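Local coordinates for protein muramidase (PDB 6ZMV) that probably hydrolyses bacterial peptidoglycan as a fungal lysozyme-type muramidase of glycoside hydrolase family 25, at residues A[129-137]-A[150-161]. Residues are numbered along the deposited sequence; the frame is centred on the assembly and turned at random.
Sequences RYPMIYTGY and FATTCPLVLARY. With SO4 (sulfate ion), chain G.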
ATOM      1  N   ARG A 129       5.766   3.612  12.906  1.00  5.46           N
ATOM      2  CA  ARG A 129       4.870   4.501  12.193  1.00  5.98           C
ATOM      3  C   ARG A 129       3.669   3.758  11.664  1.00  5.48           C
ATOM      4  O   ARG A 129       3.647   2.534  11.549  1.00  5.33           O
ATOM      5  CB  ARG A 129       5.582   5.303  11.129  1.00  7.81           C
ATOM      6  CG  ARG A 129       6.003   4.445   9.965  1.00  6.71           C
ATOM      7  CD  ARG A 129       6.827   5.277   8.981  1.00  8.79           C
ATOM      8  NE  ARG A 129       6.081   6.393   8.378  1.00  9.30           N
ATOM      9  CZ  ARG A 129       6.550   7.197   7.464  1.00  8.57           C
ATOM     10  NH1 ARG A 129       5.771   8.117   6.929  1.00  8.83           N
ATOM     11  NH2 ARG A 129       7.787   7.037   7.043  1.00  8.48           N
ATOM     12  N   TYR A 130       2.645   4.523  11.403  1.00  5.48           N
ATOM     13  CA  TYR A 130       1.423   3.981  10.810  1.00  4.09           C
ATOM     14  C   TYR A 130       1.661   3.537   9.373  1.00  4.36           C
ATOM     15  O   TYR A 130       2.409   4.183   8.625  1.00  5.45           O
ATOM     16  CB  TYR A 130       0.308   5.013  10.898  1.00  4.72           C
ATOM     17  CG  TYR A 130      -0.217   5.189  12.308  1.00  5.93           C
ATOM     18  CD1 TYR A 130      -0.989   4.192  12.884  1.00  8.00           C
ATOM     19  CD2 TYR A 130      -0.011   6.353  13.014  1.00  8.05           C
ATOM     20  CE1 TYR A 130      -1.494   4.306  14.153  1.00  9.33           C
ATOM     21  CE2 TYR A 130      -0.542   6.490  14.290  1.00  9.94           C
ATOM     22  CZ  TYR A 130      -1.277   5.465  14.868  1.00 11.16           C
ATOM     23  OH  TYR A 130      -1.855   5.544  16.126  1.00 14.31           O
ATOM     24  N   PRO A 131       0.971   2.483   8.930  1.00  4.08           N
ATOM     25  CA  PRO A 131       1.021   2.072   7.549  1.00  3.96           C
ATOM     26  C   PRO A 131       0.156   2.991   6.706  1.00  3.47           C
ATOM     27  O   PRO A 131      -0.742   3.676   7.183  1.00  4.29           O
ATOM     28  CB  PRO A 131       0.449   0.669   7.573  1.00  4.58           C
ATOM     29  CG  PRO A 131      -0.594   0.757   8.686  1.00  4.81           C
ATOM     30  CD  PRO A 131      -0.012   1.702   9.713  1.00  4.21           C
ATOM     31  N   MET A 132       0.379   2.901   5.409  1.00  2.97           N
ATOM     32  CA  MET A 132      -0.583   3.440   4.424  1.00  3.68           C
ATOM     33  C   MET A 132      -1.735   2.440   4.275  1.00  3.39           C
ATOM     34  O   MET A 132      -1.527   1.222   4.466  1.00  4.32           O
ATOM     35  CB  MET A 132       0.097   3.660   3.070  1.00  3.71           C
ATOM     36  CG  MET A 132       1.412   4.416   3.188  1.00  4.82           C
ATOM     37  SD  MET A 132       2.046   5.141   1.696  1.00  5.92           S
ATOM     38  CE  MET A 132       2.480   3.641   0.821  1.00  5.65           C
ATOM     39  N   ILE A 133      -2.900   2.934   3.899  1.00  3.82           N
ATOM     40  CA  ILE A 133      -4.091   2.096   3.603  1.00  4.02           C
ATOM     41  C   ILE A 133      -4.438   2.288   2.148  1.00  3.97           C
ATOM     42  O   ILE A 133      -4.724   3.451   1.752  1.00  4.32           O
ATOM     43  CB  ILE A 133      -5.260   2.396   4.519  1.00  4.12           C
ATOM     44  CG1 ILE A 133      -4.895   2.029   5.960  1.00  4.53           C
ATOM     45  CG2 ILE A 133      -6.494   1.663   4.049  1.00  4.91           C
ATOM     46  CD1 ILE A 133      -5.954   2.496   6.976  1.00  5.00           C
ATOM     47  N   TYR A 134      -4.503   1.206   1.390  1.00  3.39           N
ATOM     48  CA  TYR A 134      -4.969   1.185  -0.001  1.00  2.88           C
ATOM     49  C   TYR A 134      -6.405   0.752  -0.024  1.00  3.08           C
ATOM     50  O   TYR A 134      -6.780  -0.270   0.588  1.00  3.86           O
ATOM     51  CB  TYR A 134      -4.110   0.217  -0.826  1.00  3.58           C
ATOM     52  CG  TYR A 134      -4.634  -0.073  -2.205  1.00  4.00           C
ATOM     53  CD1 TYR A 134      -5.605  -1.038  -2.406  1.00  4.65           C
ATOM     54  CD2 TYR A 134      -4.118   0.559  -3.315  1.00  3.96           C
ATOM     55  CE1 TYR A 134      -6.052  -1.332  -3.681  1.00  4.65           C
ATOM     56  CE2 TYR A 134      -4.582   0.281  -4.587  1.00  4.71           C
ATOM     57  CZ  TYR A 134      -5.553  -0.668  -4.782  1.00  4.43           C
ATOM     58  OH  TYR A 134      -5.977  -0.980  -6.044  1.00  6.56           O
ATOM     59  N   THR A 135      -7.207   1.481  -0.767  1.00  3.68           N
ATOM     60  CA  THR A 135      -8.619   1.130  -0.970  1.00  4.03           C
ATOM     61  C   THR A 135      -9.134   1.812  -2.212  1.00  4.39           C
ATOM     62  O   THR A 135      -8.660   2.899  -2.596  1.00  4.96           O
ATOM     63  CB  THR A 135      -9.472   1.522   0.269  1.00  5.10           C
ATOM     64  OG1 THR A 135     -10.816   1.052   0.164  1.00  5.34           O
ATOM     65  CG2 THR A 135      -9.451   3.001   0.588  1.00  5.42           C
ATOM     66  N   GLY A 136     -10.222   1.284  -2.750  1.00  5.25           N
ATOM     67  CA  GLY A 136     -11.102   2.054  -3.632  1.00  6.70           C
ATOM     68  C   GLY A 136     -12.168   2.757  -2.825  1.00  6.14           C
ATOM     69  O   GLY A 136     -12.421   2.403  -1.682  1.00  6.31           O
ATOM     70  N   TYR A 137     -12.845   3.706  -3.437  1.00  7.00           N
ATOM     71  CA  TYR A 137     -13.827   4.549  -2.746  1.00  6.47           C
ATOM     72  C   TYR A 137     -15.018   3.681  -2.300  1.00  5.55           C
ATOM     73  O   TYR A 137     -15.383   3.691  -1.120  1.00  6.05           O
ATOM     74  CB  TYR A 137     -14.322   5.641  -3.683  1.00  7.17           C
ATOM     75  CG  TYR A 137     -15.411   6.489  -3.078  1.00  7.77           C
ATOM     76  CD1 TYR A 137     -15.055   7.553  -2.274  1.00 11.08           C
ATOM     77  CD2 TYR A 137     -16.748   6.256  -3.310  1.00  7.81           C
ATOM     78  CE1 TYR A 137     -16.006   8.339  -1.676  1.00 12.76           C
ATOM     79  CE2 TYR A 137     -17.690   7.067  -2.751  1.00 10.65           C
ATOM     80  CZ  TYR A 137     -17.331   8.090  -1.901  1.00 11.12           C
ATOM     81  OH  TYR A 137     -18.273   8.908  -1.351  1.00 18.56           O
ATOM     82  N   PHE A 150      -9.105   6.326  10.563  1.00  6.57           N
ATOM     83  CA  PHE A 150      -7.674   6.283  10.145  1.00  5.40           C
ATOM     84  C   PHE A 150      -7.235   7.561   9.446  1.00  5.18           C
ATOM     85  O   PHE A 150      -6.086   7.653   9.033  1.00  6.29           O
ATOM     86  CB  PHE A 150      -7.422   5.031   9.310  1.00  5.75           C
ATOM     87  CG  PHE A 150      -7.970   3.778   9.958  1.00  5.84           C
ATOM     88  CD1 PHE A 150      -7.462   3.282  11.141  1.00  5.84           C
ATOM     89  CD2 PHE A 150      -9.103   3.199   9.452  1.00  6.78           C
ATOM     90  CE1 PHE A 150      -8.044   2.201  11.761  1.00  6.63           C
ATOM     91  CE2 PHE A 150      -9.714   2.118  10.090  1.00  7.31           C
ATOM     92  CZ  PHE A 150      -9.177   1.629  11.250  1.00  6.67           C
ATOM     93  N   ALA A 151      -8.157   8.497   9.281  1.00  5.65           N
ATOM     94  CA  ALA A 151      -7.973   9.682   8.412  1.00  6.63           C
ATOM     95  C   ALA A 151      -6.879  10.597   8.930  1.00  7.09           C
ATOM     96  O   ALA A 151      -6.342  11.307   8.078  1.00 10.68           O
ATOM     97  CB  ALA A 151      -9.248  10.401   8.241  1.00  7.36           C
ATOM     98  N   THR A 152      -6.553  10.566  10.219  1.00  7.94           N
ATOM     99  CA  THR A 152      -5.519  11.438  10.782  1.00  9.02           C
ATOM    100  C   THR A 152      -4.185  10.750  11.014  1.00  8.84           C
ATOM    101  O   THR A 152      -3.261  11.418  11.352  1.00 13.28           O
ATOM    102  CB  THR A 152      -5.971  12.114  12.086  1.00 11.75           C
ATOM    103  OG1 THR A 152      -6.191  11.113  13.077  1.00 14.28           O
ATOM    104  CG2 THR A 152      -7.259  12.893  11.919  1.00 16.08           C
ATOM    105  N   THR A 153      -4.093   9.458  10.712  1.00  7.39           N
ATOM    106  CA  THR A 153      -2.924   8.651  11.054  1.00  7.70           C
ATOM    107  C   THR A 153      -2.317   7.887   9.883  1.00  5.81           C
ATOM    108  O   THR A 153      -1.096   7.850   9.790  1.00  7.69           O
ATOM    109  CB  THR A 153      -3.270   7.667  12.156  1.00  8.39           C
ATOM    110  OG1 THR A 153      -4.432   6.919  11.831  1.00  8.78           O
ATOM    111  CG2 THR A 153      -3.456   8.382  13.483  1.00 10.17           C
ATOM    112  N   CYS A 154      -3.128   7.297   9.017  1.00  5.50           N
ATOM    113  CA  CYS A 154      -2.648   6.416   7.959  1.00  5.07           C
ATOM    114  C   CYS A 154      -2.768   7.064   6.618  1.00  5.21           C
ATOM    115  O   CYS A 154      -3.871   7.419   6.200  1.00  7.12           O
ATOM    116  CB  CYS A 154      -3.475   5.149   7.982  1.00  5.06           C
ATOM    117  SG  CYS A 154      -3.377   4.182   9.508  1.00  6.51           S
ATOM    118  N   PRO A 155      -1.661   7.263   5.867  1.00  4.68           N
ATOM    119  CA  PRO A 155      -1.786   7.848   4.529  1.00  4.49           C
ATOM    120  C   PRO A 155      -2.680   6.998   3.636  1.00  4.00           C
ATOM    121  O   PRO A 155      -2.603   5.765   3.678  1.00  5.13           O
ATOM    122  CB  PRO A 155      -0.376   7.814   3.973  1.00  5.34           C
ATOM    123  CG  PRO A 155       0.471   7.926   5.249  1.00  5.32           C
ATOM    124  CD  PRO A 155      -0.263   7.066   6.247  1.00  4.60           C
ATOM    125  N   LEU A 156      -3.534   7.655   2.856  1.00  3.24           N
ATOM    126  CA  LEU A 156      -4.474   6.996   1.936  1.00  3.29           C
ATOM    127  C   LEU A 156      -3.840   6.783   0.585  1.00  3.31           C
ATOM    128  O   LEU A 156      -3.352   7.734  -0.046  1.00  3.79           O
ATOM    129  CB  LEU A 156      -5.738   7.840   1.826  1.00  3.44           C
ATOM    130  CG  LEU A 156      -6.746   7.411   0.781  1.00  4.37           C
ATOM    131  CD1 LEU A 156      -7.336   6.038   1.099  1.00  5.49           C
ATOM    132  CD2 LEU A 156      -7.824   8.435   0.614  1.00  5.42           C
ATOM    133  N   VAL A 157      -3.895   5.544   0.106  1.00  3.38           N
ATOM    134  CA  VAL A 157      -3.589   5.191  -1.301  1.00  3.80           C
ATOM    135  C   VAL A 157      -4.924   4.859  -1.948  1.00  3.56           C
ATOM    136  O   VAL A 157      -5.564   3.869  -1.574  1.00  4.57           O
ATOM    137  CB  VAL A 157      -2.574   4.069  -1.419  1.00  3.45           C
ATOM    138  CG1 VAL A 157      -2.219   3.817  -2.869  1.00  4.50           C
ATOM    139  CG2 VAL A 157      -1.320   4.387  -0.580  1.00  4.06           C
ATOM    140  N   LEU A 158      -5.419   5.732  -2.799  1.00  3.87           N
ATOM    141  CA  LEU A 158      -6.762   5.638  -3.363  1.00  4.10           C
ATOM    142  C   LEU A 158      -6.698   5.123  -4.795  1.00  4.08           C
ATOM    143  O   LEU A 158      -6.009   5.700  -5.638  1.00  3.97           O
ATOM    144  CB  LEU A 158      -7.415   6.995  -3.339  1.00  4.58           C
ATOM    145  CG  LEU A 158      -8.870   7.078  -3.764  1.00  5.67           C
ATOM    146  CD1 LEU A 158      -9.778   6.150  -2.982  1.00  6.45           C
ATOM    147  CD2 LEU A 158      -9.371   8.505  -3.648  1.00  7.64           C
ATOM    148  N   ALA A 159      -7.433   4.060  -5.058  1.00  3.98           N
ATOM    149  CA  ALA A 159      -7.516   3.491  -6.415  1.00  4.80           C
ATOM    150  C   ALA A 159      -8.731   4.045  -7.118  1.00  4.98           C
ATOM    151  O   ALA A 159      -9.835   3.883  -6.611  1.00  7.54           O
ATOM    152  CB  ALA A 159      -7.570   1.991  -6.355  1.00  6.64           C
ATOM    153  N   ARG A 160      -8.551   4.640  -8.275  1.00  4.57           N
ATOM    154  CA  ARG A 160      -9.658   5.074  -9.150  1.00  5.89           C
ATOM    155  C   ARG A 160      -9.121   5.202 -10.554  1.00  6.42           C
ATOM    156  O   ARG A 160      -8.263   6.035 -10.803  1.00  6.35           O
ATOM    157  CB  ARG A 160     -10.286   6.374  -8.697  1.00  7.45           C
ATOM    158  CG  ARG A 160     -11.601   6.538  -9.411  1.00 12.95           C
ATOM    159  CD  ARG A 160     -12.077   7.889  -9.653  1.00 15.94           C
ATOM    160  NE  ARG A 160     -13.299   7.874 -10.400  1.00 14.70           N
ATOM    161  CZ  ARG A 160     -13.841   8.977 -10.879  1.00 15.73           C
ATOM    162  NH1 ARG A 160     -15.055   8.926 -11.398  1.00 20.30           N
ATOM    163  NH2 ARG A 160     -13.209  10.123 -10.758  1.00 14.49           N
ATOM    164  N   TYR A 161      -9.580   4.359 -11.454  1.00  7.12           N
ATOM    165  CA  TYR A 161      -9.021   4.281 -12.817  1.00  7.50           C
ATOM    166  C   TYR A 161      -9.839   5.219 -13.695  1.00  8.85           C
ATOM    167  O   TYR A 161     -10.788   4.814 -14.345  1.00 12.12           O
ATOM    168  CB  TYR A 161      -8.957   2.843 -13.296  1.00  7.45           C
ATOM    169  CG  TYR A 161      -8.109   1.892 -12.466  1.00  8.07           C
ATOM    170  CD1 TYR A 161      -7.243   2.298 -11.471  1.00  7.16           C
ATOM    171  CD2 TYR A 161      -8.246   0.531 -12.703  1.00  8.95           C
ATOM    172  CE1 TYR A 161      -6.537   1.387 -10.721  1.00  7.32           C
ATOM    173  CE2 TYR A 161      -7.514  -0.397 -11.987  1.00  8.55           C
ATOM    174  CZ  TYR A 161      -6.668   0.055 -10.987  1.00  8.57           C
ATOM    175  OH  TYR A 161      -6.010  -0.814 -10.192  1.00 10.19           O
TER
HETATM  176  S   SO4 G 305       3.662   8.357  11.957  0.50 18.79           S
HETATM  177  O1  SO4 G 305       3.079   7.253  12.683  0.50 17.84           O
HETATM  178  O2  SO4 G 305       3.570   7.954  10.589  0.50 29.56           O
HETATM  179  O3  SO4 G 305       2.831   9.516  12.189  0.50 20.89           O
HETATM  180  O4  SO4 G 305       5.044   8.600  12.306  0.50 18.80           O
HETATM  181  O   HOH W   1     -12.077   5.266  -5.735  1.00 15.49           O
HETATM  182  O   HOH W   2     -12.508   3.933  -6.559  1.00 19.91           O
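I133 and T135 each use both their N-H and their C=O to pair with 155-159: I133 N donates to P155 O, V157 N to I133 O (2.8 Å, nearly straight at 175°), T135 N to V157 O and A159 N to T135 O. Packing is dense on both sides of this pairing. M132 CB and the V157 methyl CG2 meet beside strand 93-95, while V157 CG1, anti to its backbone N (chi1 -176°), reaches the edge of the Y134 ring at CD2, 3.8 Å away. On the other face I133 CD1 packs against F150 CB (3.7 Å) and C154 CB (3.8 Å), backed by W140, and T135 CG2 touches L156 CD1. Strands 132-136 and 156-159 run parallel, joined through helix 137-144 as a beta-alpha-beta unit of the TIM-barrel-like GH25 fold. At their C-terminal ends the contact thins: Y134 OH lies 3.4 Å from A159 CB and hydrogen-bonds Q179 and a glycerol, and a water, modelled at two alternative positions, links Y137 N to A159 O. The opposite end is also partly open. There T153 CB sits over one face of the Y130 ring, 3.7 Å from its centroid, with C154 SG oblique to it, and Y130 N donates to sulfate O1 (3.0 Å). A serine in place of Y130 would probably leave T153 CB without its aromatic cover and open a gap beside C154 and V120.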